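Local coordinates for carboxylesterase (Ferroplasma acidiphilum, PDB 3WJ2), which probably hydrolyses carboxylic esters as a member of the alpha/beta hydrolase family, and is seen here in its iron-lacking form, at residues 181-195 / 244-257. Sequence-based numbering, arbitrary orientation.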
ATOM      1  N   VAL B 181     -17.370  17.510   9.738  1.00 10.13           N
ATOM      2  CA  VAL B 181     -17.156  17.198   8.281  1.00  9.13           C
ATOM      3  C   VAL B 181     -15.665  17.574   8.049  1.00 10.11           C
ATOM      4  O   VAL B 181     -15.231  18.766   8.176  1.00 10.07           O
ATOM      5  CB  VAL B 181     -17.995  18.097   7.451  1.00  9.37           C
ATOM      6  CG1 VAL B 181     -17.684  17.696   5.977  1.00  9.89           C
ATOM      7  CG2 VAL B 181     -19.464  17.851   7.732  1.00 11.87           C
ATOM      8  N   LEU B 182     -14.849  16.528   7.826  1.00  7.83           N
ATOM      9  CA  LEU B 182     -13.398  16.746   7.900  1.00  8.11           C
ATOM     10  C   LEU B 182     -12.795  16.483   6.541  1.00  8.21           C
ATOM     11  O   LEU B 182     -12.584  15.359   6.129  1.00  9.59           O
ATOM     12  CB  LEU B 182     -12.735  15.694   8.921  1.00 10.04           C
ATOM     13  CG  LEU B 182     -13.428  15.771  10.302  1.00  9.87           C
ATOM     14  CD1 LEU B 182     -12.865  14.576  11.200  1.00 11.44           C
ATOM     15  CD2 LEU B 182     -13.291  17.114  11.041  1.00 11.96           C
ATOM     16  N   PHE B 183     -12.397  17.586   5.849  1.00  8.43           N
ATOM     17  CA  PHE B 183     -11.659  17.354   4.613  1.00  9.04           C
ATOM     18  C   PHE B 183     -10.190  17.369   4.920  1.00  8.29           C
ATOM     19  O   PHE B 183      -9.555  18.394   5.285  1.00  8.53           O
ATOM     20  CB  PHE B 183     -11.941  18.604   3.623  1.00  8.11           C
ATOM     21  CG  PHE B 183     -13.282  18.564   2.970  1.00  8.85           C
ATOM     22  CD1 PHE B 183     -13.460  17.895   1.760  1.00  9.39           C
ATOM     23  CD2 PHE B 183     -14.357  19.314   3.525  1.00 10.50           C
ATOM     24  CE1 PHE B 183     -14.756  17.817   1.187  1.00 11.04           C
ATOM     25  CE2 PHE B 183     -15.661  19.278   2.911  1.00 14.43           C
ATOM     26  CZ  PHE B 183     -15.821  18.561   1.721  1.00 13.63           C
ATOM     27  N   TYR B 184      -9.603  16.155   4.777  1.00  9.82           N
ATOM     28  CA  TYR B 184      -8.153  15.956   4.938  1.00  9.33           C
ATOM     29  C   TYR B 184      -7.489  16.801   6.062  1.00  8.70           C
ATOM     30  O   TYR B 184      -6.524  17.592   5.847  1.00  9.23           O
ATOM     31  CB  TYR B 184      -7.411  16.083   3.562  1.00  9.14           C
ATOM     32  CG  TYR B 184      -7.829  17.274   2.724  1.00  8.34           C
ATOM     33  CD1 TYR B 184      -7.177  18.471   2.915  1.00 10.45           C
ATOM     34  CD2 TYR B 184      -8.885  17.111   1.820  1.00  8.52           C
ATOM     35  CE1 TYR B 184      -7.569  19.575   2.055  1.00 10.70           C
ATOM     36  CE2 TYR B 184      -9.278  18.139   0.966  1.00 12.38           C
ATOM     37  CZ  TYR B 184      -8.613  19.320   1.143  1.00 11.19           C
ATOM     38  OH  TYR B 184      -9.026  20.438   0.334  1.00 12.02           O
ATOM     39  N   PRO B 185      -7.880  16.541   7.358  1.00  8.68           N
ATOM     40  CA  PRO B 185      -7.267  17.299   8.447  1.00  8.99           C
ATOM     41  C   PRO B 185      -5.772  16.878   8.711  1.00 12.32           C
ATOM     42  O   PRO B 185      -5.395  15.714   8.408  1.00 10.95           O
ATOM     43  CB  PRO B 185      -8.026  16.779   9.694  1.00  8.72           C
ATOM     44  CG  PRO B 185      -8.683  15.454   9.250  1.00  9.04           C
ATOM     45  CD  PRO B 185      -8.974  15.644   7.719  1.00  9.32           C
ATOM     46  N   SER B 186      -4.995  17.777   9.289  1.00 11.72           N
ATOM     47  CA  SER B 186      -3.716  17.411   9.930  1.00 14.45           C
ATOM     48  C   SER B 186      -4.190  16.796  11.294  1.00 17.45           C
ATOM     49  O   SER B 186      -5.182  17.265  11.909  1.00 20.38           O
ATOM     50  CB  SER B 186      -2.730  18.571  10.019  1.00 18.76           C
ATOM     51  OG  SER B 186      -3.468  19.684  10.589  1.00 20.16           O
ATOM     52  N   LEU B 187      -3.684  15.672  11.724  1.00 14.07           N
ATOM     53  CA  LEU B 187      -4.184  15.143  12.970  1.00 15.99           C
ATOM     54  C   LEU B 187      -3.087  14.651  13.949  1.00 18.80           C
ATOM     55  O   LEU B 187      -3.384  14.260  15.112  1.00 20.03           O
ATOM     56  CB  LEU B 187      -5.031  13.921  12.702  1.00 15.45           C
ATOM     57  CG  LEU B 187      -6.402  14.207  11.996  1.00 12.90           C
ATOM     58  CD1 LEU B 187      -6.930  12.829  11.424  1.00 12.96           C
ATOM     59  CD2 LEU B 187      -7.369  14.879  12.900  1.00 16.31           C
ATOM     60  N   ALA B 188      -1.935  14.344  13.398  1.00 21.50           N
ATOM     61  CA  ALA B 188      -0.910  13.570  14.155  1.00 22.36           C
ATOM     62  C   ALA B 188       0.463  14.210  13.964  1.00 23.57           C
ATOM     63  O   ALA B 188       0.775  14.924  12.954  1.00 20.00           O
ATOM     64  CB  ALA B 188      -0.882  12.076  13.644  1.00 23.15           C
ATOM     65  N   PRO B 189       1.382  13.837  14.912  1.00 24.34           N
ATOM     66  CA  PRO B 189       2.731  14.317  14.765  1.00 24.58           C
ATOM     67  C   PRO B 189       3.467  13.451  13.762  1.00 21.41           C
ATOM     68  O   PRO B 189       4.382  12.693  14.190  1.00 27.09           O
ATOM     69  CB  PRO B 189       3.339  14.080  16.152  1.00 22.98           C
ATOM     70  CG  PRO B 189       2.597  12.826  16.681  1.00 24.17           C
ATOM     71  CD  PRO B 189       1.178  13.039  16.151  1.00 25.25           C
ATOM     72  N   ASP B 190       3.327  13.699  12.470  1.00 22.58           N
ATOM     73  CA  ASP B 190       3.829  12.623  11.465  1.00 19.39           C
ATOM     74  C   ASP B 190       4.934  13.045  10.531  1.00 20.78           C
ATOM     75  O   ASP B 190       4.729  13.861   9.612  1.00 21.45           O
ATOM     76  CB  ASP B 190       2.594  12.116  10.713  1.00 17.19           C
ATOM     77  CG  ASP B 190       2.916  11.013   9.699  1.00 17.73           C
ATOM     78  OD1 ASP B 190       3.983  10.443   9.886  1.00 19.26           O
ATOM     79  OD2 ASP B 190       2.043  10.780   8.817  1.00 14.79           O
ATOM     80  N   ASN B 191       6.137  12.507  10.681  1.00 18.34           N
ATOM     81  CA  ASN B 191       7.179  12.649   9.654  1.00 21.15           C
ATOM     82  C   ASN B 191       7.716  11.272   9.241  1.00 19.38           C
ATOM     83  O   ASN B 191       8.889  11.091   8.828  1.00 22.52           O
ATOM     84  CB  ASN B 191       8.335  13.577  10.081  1.00 21.64           C
ATOM     85  CG  ASN B 191       9.156  12.993  11.206  1.00 23.87           C
ATOM     86  OD1 ASN B 191       8.663  12.159  11.973  1.00 27.05           O
ATOM     87  ND2 ASN B 191      10.383  13.462  11.362  1.00 29.80           N
ATOM     88  N   PHE B 192       6.839  10.301   9.298  1.00 19.49           N
ATOM     89  CA  PHE B 192       7.374   8.931   9.084  1.00 19.51           C
ATOM     90  C   PHE B 192       6.384   7.954   8.497  1.00 19.15           C
ATOM     91  O   PHE B 192       6.838   6.787   8.269  1.00 17.73           O
ATOM     92  CB  PHE B 192       7.938   8.356  10.456  1.00 18.65           C
ATOM     93  CG  PHE B 192       6.951   8.365  11.532  1.00 20.74           C
ATOM     94  CD1 PHE B 192       5.894   7.424  11.597  1.00 22.09           C
ATOM     95  CD2 PHE B 192       6.995   9.446  12.464  1.00 23.65           C
ATOM     96  CE1 PHE B 192       4.920   7.495  12.610  1.00 20.11           C
ATOM     97  CE2 PHE B 192       6.034   9.583  13.416  1.00 22.95           C
ATOM     98  CZ  PHE B 192       5.025   8.587  13.556  1.00 25.57           C
ATOM     99  N   SER B 193       5.041   8.207   8.428  1.00 16.49           N
ATOM    100  CA  SER B 193       4.108   7.238   7.811  1.00 15.44           C
ATOM    101  C   SER B 193       4.434   7.072   6.301  1.00 15.19           C
ATOM    102  O   SER B 193       5.213   7.790   5.730  1.00 14.89           O
ATOM    103  CB  SER B 193       2.643   7.670   7.951  1.00 14.66           C
ATOM    104  OG  SER B 193       2.464   8.860   7.112  1.00 14.38           O
ATOM    105  N   ARG B 194       3.917   6.013   5.721  1.00 14.14           N
ATOM    106  CA  ARG B 194       4.239   5.751   4.329  1.00 15.28           C
ATOM    107  C   ARG B 194       3.627   6.815   3.411  1.00 13.59           C
ATOM    108  O   ARG B 194       4.315   7.277   2.528  1.00 14.90           O
ATOM    109  CB  ARG B 194       3.771   4.362   3.949  1.00 14.53           C
ATOM    110  CG  ARG B 194       4.198   4.026   2.428  1.00 19.93           C
ATOM    111  CD  ARG B 194       3.751   2.586   1.964  1.00 21.55           C
ATOM    112  NE  ARG B 194       4.258   2.423   0.555  1.00 24.83           N
ATOM    113  CZ  ARG B 194       5.510   2.091   0.214  1.00 27.15           C
ATOM    114  NH1 ARG B 194       6.431   1.843   1.157  1.00 25.37           N
ATOM    115  NH2 ARG B 194       5.897   2.052  -1.090  1.00 25.20           N
ATOM    116  N   SER B 195       2.391   7.276   3.729  1.00 13.34           N
ATOM    117  CA  SER B 195       1.914   8.338   2.798  1.00 12.99           C
ATOM    118  C   SER B 195       2.803   9.559   2.970  1.00 13.39           C
ATOM    119  O   SER B 195       3.051  10.332   2.017  1.00 14.22           O
ATOM    120  CB  SER B 195       0.440   8.720   3.088  1.00 12.25           C
ATOM    121  OG  SER B 195       0.256   9.181   4.463  1.00 13.74           O
ATOM    122  N   ILE B 244     -17.853  12.817   8.785  1.00  9.17           N
ATOM    123  CA  ILE B 244     -17.551  12.536   7.355  1.00  9.40           C
ATOM    124  C   ILE B 244     -16.070  12.885   7.202  1.00 11.05           C
ATOM    125  O   ILE B 244     -15.648  14.022   7.513  1.00 12.34           O
ATOM    126  CB  ILE B 244     -18.367  13.392   6.438  1.00 10.39           C
ATOM    127  CG1 ILE B 244     -19.873  13.197   6.684  1.00 12.22           C
ATOM    128  CG2 ILE B 244     -17.980  13.142   4.950  1.00 11.91           C
ATOM    129  CD1 ILE B 244     -20.786  14.288   5.900  1.00 14.60           C
ATOM    130  N   MET B 245     -15.277  11.933   6.657  1.00 10.81           N
ATOM    131  CA  MET B 245     -13.823  12.100   6.495  1.00 11.48           C
ATOM    132  C   MET B 245     -13.523  11.936   5.027  1.00 11.25           C
ATOM    133  O   MET B 245     -13.940  10.973   4.402  1.00 10.53           O
ATOM    134  CB  MET B 245     -12.985  11.044   7.255  1.00 11.59           C
ATOM    135  CG  MET B 245     -11.506  11.107   6.921  1.00 14.51           C
ATOM    136  SD  MET B 245     -10.684  12.529   7.739  1.00 13.98           S
ATOM    137  CE  MET B 245     -10.561  11.944   9.497  1.00 11.78           C
ATOM    138  N   VAL B 246     -12.832  12.964   4.479  1.00  9.64           N
ATOM    139  CA  VAL B 246     -12.377  12.838   3.056  1.00  9.84           C
ATOM    140  C   VAL B 246     -10.877  12.901   3.101  1.00  9.05           C
ATOM    141  O   VAL B 246     -10.252  13.804   3.626  1.00  9.99           O
ATOM    142  CB  VAL B 246     -12.891  14.092   2.268  1.00  8.74           C
ATOM    143  CG1 VAL B 246     -12.365  14.011   0.821  1.00 10.93           C
ATOM    144  CG2 VAL B 246     -14.483  14.108   2.316  1.00 11.43           C
ATOM    145  N   THR B 247     -10.245  11.890   2.503  1.00  8.83           N
ATOM    146  CA  THR B 247      -8.783  11.897   2.338  1.00  9.38           C
ATOM    147  C   THR B 247      -8.488  11.849   0.838  1.00  8.45           C
ATOM    148  O   THR B 247      -9.368  11.648  -0.012  1.00 10.49           O
ATOM    149  CB  THR B 247      -8.171  10.560   2.979  1.00 11.17           C
ATOM    150  OG1 THR B 247      -8.495   9.458   2.132  1.00 11.10           O
ATOM    151  CG2 THR B 247      -8.833  10.341   4.345  1.00 12.38           C
ATOM    152  N   ASN B 248      -7.221  12.159   0.563  1.00  9.40           N
ATOM    153  CA  ASN B 248      -6.788  12.194  -0.875  1.00  8.64           C
ATOM    154  C   ASN B 248      -5.734  11.097  -1.066  1.00  9.09           C
ATOM    155  O   ASN B 248      -4.849  10.950  -0.228  1.00 10.73           O
ATOM    156  CB  ASN B 248      -6.060  13.518  -1.108  1.00  9.92           C
ATOM    157  CG  ASN B 248      -6.970  14.721  -0.787  1.00  9.71           C
ATOM    158  OD1 ASN B 248      -8.004  14.886  -1.406  1.00 11.75           O
ATOM    159  ND2 ASN B 248      -6.554  15.530   0.147  1.00 11.40           N
ATOM    160  N   GLU B 249      -5.861  10.389  -2.181  1.00  9.73           N
ATOM    161  CA  GLU B 249      -4.821   9.330  -2.458  1.00  9.33           C
ATOM    162  C   GLU B 249      -3.378   9.774  -2.378  1.00 10.10           C
ATOM    163  O   GLU B 249      -2.565   9.118  -1.714  1.00 11.38           O
ATOM    164  CB  GLU B 249      -5.133   8.745  -3.844  1.00  9.76           C
ATOM    165  CG  GLU B 249      -4.221   7.548  -4.096  1.00 11.42           C
ATOM    166  CD  GLU B 249      -4.559   6.834  -5.373  1.00 13.59           C
ATOM    167  OE1 GLU B 249      -5.361   7.272  -6.193  1.00 13.84           O
ATOM    168  OE2 GLU B 249      -4.005   5.695  -5.532  1.00 16.24           O
ATOM    169  N   TYR B 250      -3.072  10.929  -2.981  1.00  9.97           N
ATOM    170  CA  TYR B 250      -1.641  11.294  -3.090  1.00 12.54           C
ATOM    171  C   TYR B 250      -1.315  12.476  -2.215  1.00 13.54           C
ATOM    172  O   TYR B 250      -1.191  13.593  -2.675  1.00 14.35           O
ATOM    173  CB  TYR B 250      -1.441  11.646  -4.580  1.00 12.73           C
ATOM    174  CG  TYR B 250      -1.523  10.411  -5.504  1.00 12.15           C
ATOM    175  CD1 TYR B 250      -0.609   9.387  -5.369  1.00 18.07           C
ATOM    176  CD2 TYR B 250      -2.489  10.328  -6.457  1.00 11.69           C
ATOM    177  CE1 TYR B 250      -0.724   8.237  -6.230  1.00 17.63           C
ATOM    178  CE2 TYR B 250      -2.570   9.281  -7.359  1.00 14.64           C
ATOM    179  CZ  TYR B 250      -1.671   8.237  -7.206  1.00 17.76           C
ATOM    180  OH  TYR B 250      -1.710   7.183  -8.102  1.00 16.54           O
ATOM    181  N   ASP B 251      -1.348  12.245  -0.938  1.00 12.09           N
ATOM    182  CA  ASP B 251      -1.275  13.406   0.023  1.00 10.58           C
ATOM    183  C   ASP B 251      -0.511  12.864   1.220  1.00 11.39           C
ATOM    184  O   ASP B 251      -0.839  11.790   1.778  1.00 12.17           O
ATOM    185  CB  ASP B 251      -2.733  13.776   0.419  1.00  9.87           C
ATOM    186  CG  ASP B 251      -2.825  14.806   1.538  1.00  9.21           C
ATOM    187  OD1 ASP B 251      -1.904  15.223   2.185  1.00 11.30           O
ATOM    188  OD2 ASP B 251      -4.012  15.231   1.677  1.00 12.48           O
ATOM    189  N   PRO B 252       0.551  13.547   1.651  1.00 11.27           N
ATOM    190  CA  PRO B 252       1.305  13.057   2.845  1.00 12.64           C
ATOM    191  C   PRO B 252       0.450  12.860   4.111  1.00 12.72           C
ATOM    192  O   PRO B 252       0.760  12.034   4.975  1.00 15.50           O
ATOM    193  CB  PRO B 252       2.426  14.053   3.050  1.00 12.92           C
ATOM    194  CG  PRO B 252       1.995  15.296   2.218  1.00 15.14           C
ATOM    195  CD  PRO B 252       1.041  14.869   1.175  1.00 12.92           C
ATOM    196  N   LEU B 253      -0.647  13.643   4.252  1.00 12.41           N
ATOM    197  CA  LEU B 253      -1.497  13.579   5.435  1.00 11.81           C
ATOM    198  C   LEU B 253      -2.492  12.423   5.455  1.00 10.13           C
ATOM    199  O   LEU B 253      -3.259  12.266   6.390  1.00 12.69           O
ATOM    200  CB  LEU B 253      -2.355  14.877   5.540  1.00 12.68           C
ATOM    201  CG  LEU B 253      -1.478  16.062   5.761  1.00 18.37           C
ATOM    202  CD1 LEU B 253      -2.399  17.300   6.182  1.00 24.01           C
ATOM    203  CD2 LEU B 253      -0.318  15.944   6.664  1.00 20.04           C
ATOM    204  N   ARG B 254      -2.579  11.611   4.380  1.00  9.96           N
ATOM    205  CA  ARG B 254      -3.632  10.654   4.183  1.00 11.68           C
ATOM    206  C   ARG B 254      -3.646   9.528   5.247  1.00 11.73           C
ATOM    207  O   ARG B 254      -4.708   9.185   5.751  1.00 11.15           O
ATOM    208  CB  ARG B 254      -3.422  10.002   2.790  1.00 10.86           C
ATOM    209  CG  ARG B 254      -4.441   8.892   2.418  1.00  9.49           C
ATOM    210  CD  ARG B 254      -3.912   8.095   1.202  1.00 11.36           C
ATOM    211  NE  ARG B 254      -2.905   7.180   1.713  1.00 12.50           N
ATOM    212  CZ  ARG B 254      -2.189   6.408   0.878  1.00 16.19           C
ATOM    213  NH1 ARG B 254      -2.231   6.603  -0.450  1.00 14.55           N
ATOM    214  NH2 ARG B 254      -1.315   5.543   1.390  1.00 16.63           N
ATOM    215  N   ASP B 255      -2.500   8.894   5.467  1.00 13.08           N
ATOM    216  CA  ASP B 255      -2.601   7.644   6.326  1.00 13.25           C
ATOM    217  C   ASP B 255      -3.149   7.925   7.771  1.00 12.17           C
ATOM    218  O   ASP B 255      -4.071   7.214   8.210  1.00 12.88           O
ATOM    219  CB  ASP B 255      -1.292   6.890   6.402  1.00 14.03           C
ATOM    220  CG  ASP B 255      -0.962   6.120   5.057  1.00 13.94           C
ATOM    221  OD1 ASP B 255      -1.846   5.981   4.206  1.00 15.45           O
ATOM    222  OD2 ASP B 255       0.193   5.670   4.938  1.00 14.92           O
ATOM    223  N   PRO B 256      -2.655   8.986   8.447  1.00 13.29           N
ATOM    224  CA  PRO B 256      -3.275   9.256   9.762  1.00 13.68           C
ATOM    225  C   PRO B 256      -4.772   9.546   9.708  1.00 14.15           C
ATOM    226  O   PRO B 256      -5.515   9.208  10.653  1.00 11.24           O
ATOM    227  CB  PRO B 256      -2.455  10.479  10.300  1.00 12.26           C
ATOM    228  CG  PRO B 256      -1.086  10.396   9.559  1.00 16.35           C
ATOM    229  CD  PRO B 256      -1.556   9.927   8.155  1.00 14.28           C
ATOM    230  N   GLU B 257      -5.245  10.161   8.602  1.00 10.48           N
ATOM    231  CA  GLU B 257      -6.663  10.389   8.513  1.00 10.81           C
ATOM    232  C   GLU B 257      -7.477   9.148   8.418  1.00 10.13           C
ATOM    233  O   GLU B 257      -8.605   9.065   8.858  1.00 11.06           O
ATOM    234  CB  GLU B 257      -6.940  11.302   7.241  1.00 10.37           C
ATOM    235  CG  GLU B 257      -6.297  12.691   7.406  1.00 10.98           C
ATOM    236  CD  GLU B 257      -6.157  13.386   6.065  1.00  9.41           C
ATOM    237  OE1 GLU B 257      -6.508  12.738   5.066  1.00 10.27           O
ATOM    238  OE2 GLU B 257      -5.633  14.568   6.082  1.00 11.13           O
TER
HETATM  239  O   HOH W   1      -3.284  13.607   8.885  1.00 18.86           O
HETATM  240  O   HOH W   2       0.952  12.747   7.639  1.00 17.00           O
HETATM  241  O   HOH W   3       1.724   4.455   6.861  1.00 15.90           O
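S195, in the first turn of helix 194-198, and D255, in the first turn of helix 254-266, exchange bonds in both directions. D255 N donates to S195 OG (2.9 Å), while S195 N reaches D255 OD2 (3.0 Å) from well above the carboxylate plane. The serine hydroxyl in turn donates to P252 O, and its chi1 of 58°, with OG between backbone N and carbonyl carbon, lets it serve both partners. D255 OD1 takes NE and NH2 of R254 side-on in the guanidinium plane (NH2 at 2.9 Å), a salt bridge, and S195 CB lies over one face of that guanidinium. A water joins R194 N to D255 OD2. Without this carboxylate, as with an alanine here, S195 N is likely to lose its acceptor and the R254 guanidinium its counter-charge.

Upstream, strands 180-183 and 243-248 are parallel neighbours in the central sheet of the alpha/beta hydrolase fold. L182 N donates to I244 O (2.6 Å), V246 N to L182 O, and Y184 N to V246 O. On one sheet face F183 lies beside V246, both reaching V300 of helix 291-303; on the other, M245 bends its SD to P185 CD (3.6 Å).

Beyond the strands, N248 ND2 stands over one face of the Y184 ring, 3.3 Å from Y184 CD2, with the amide plane turned 50° from the ring; N248 OD1 is hydrogen-bonded to S283 OG, and Y184 OH to A284 N. P185 O lies 2.6 Å from E257 OE2; a water donates to it and to L253 O. Nearer the helices, D190 OD1 accepts from F192 N, closing an Asx turn, and from S193 N as well, which makes an Asx motif. D190 OD2 takes S193 OG (2.6 Å) on its syn lone pair, while another water links it to P252 O.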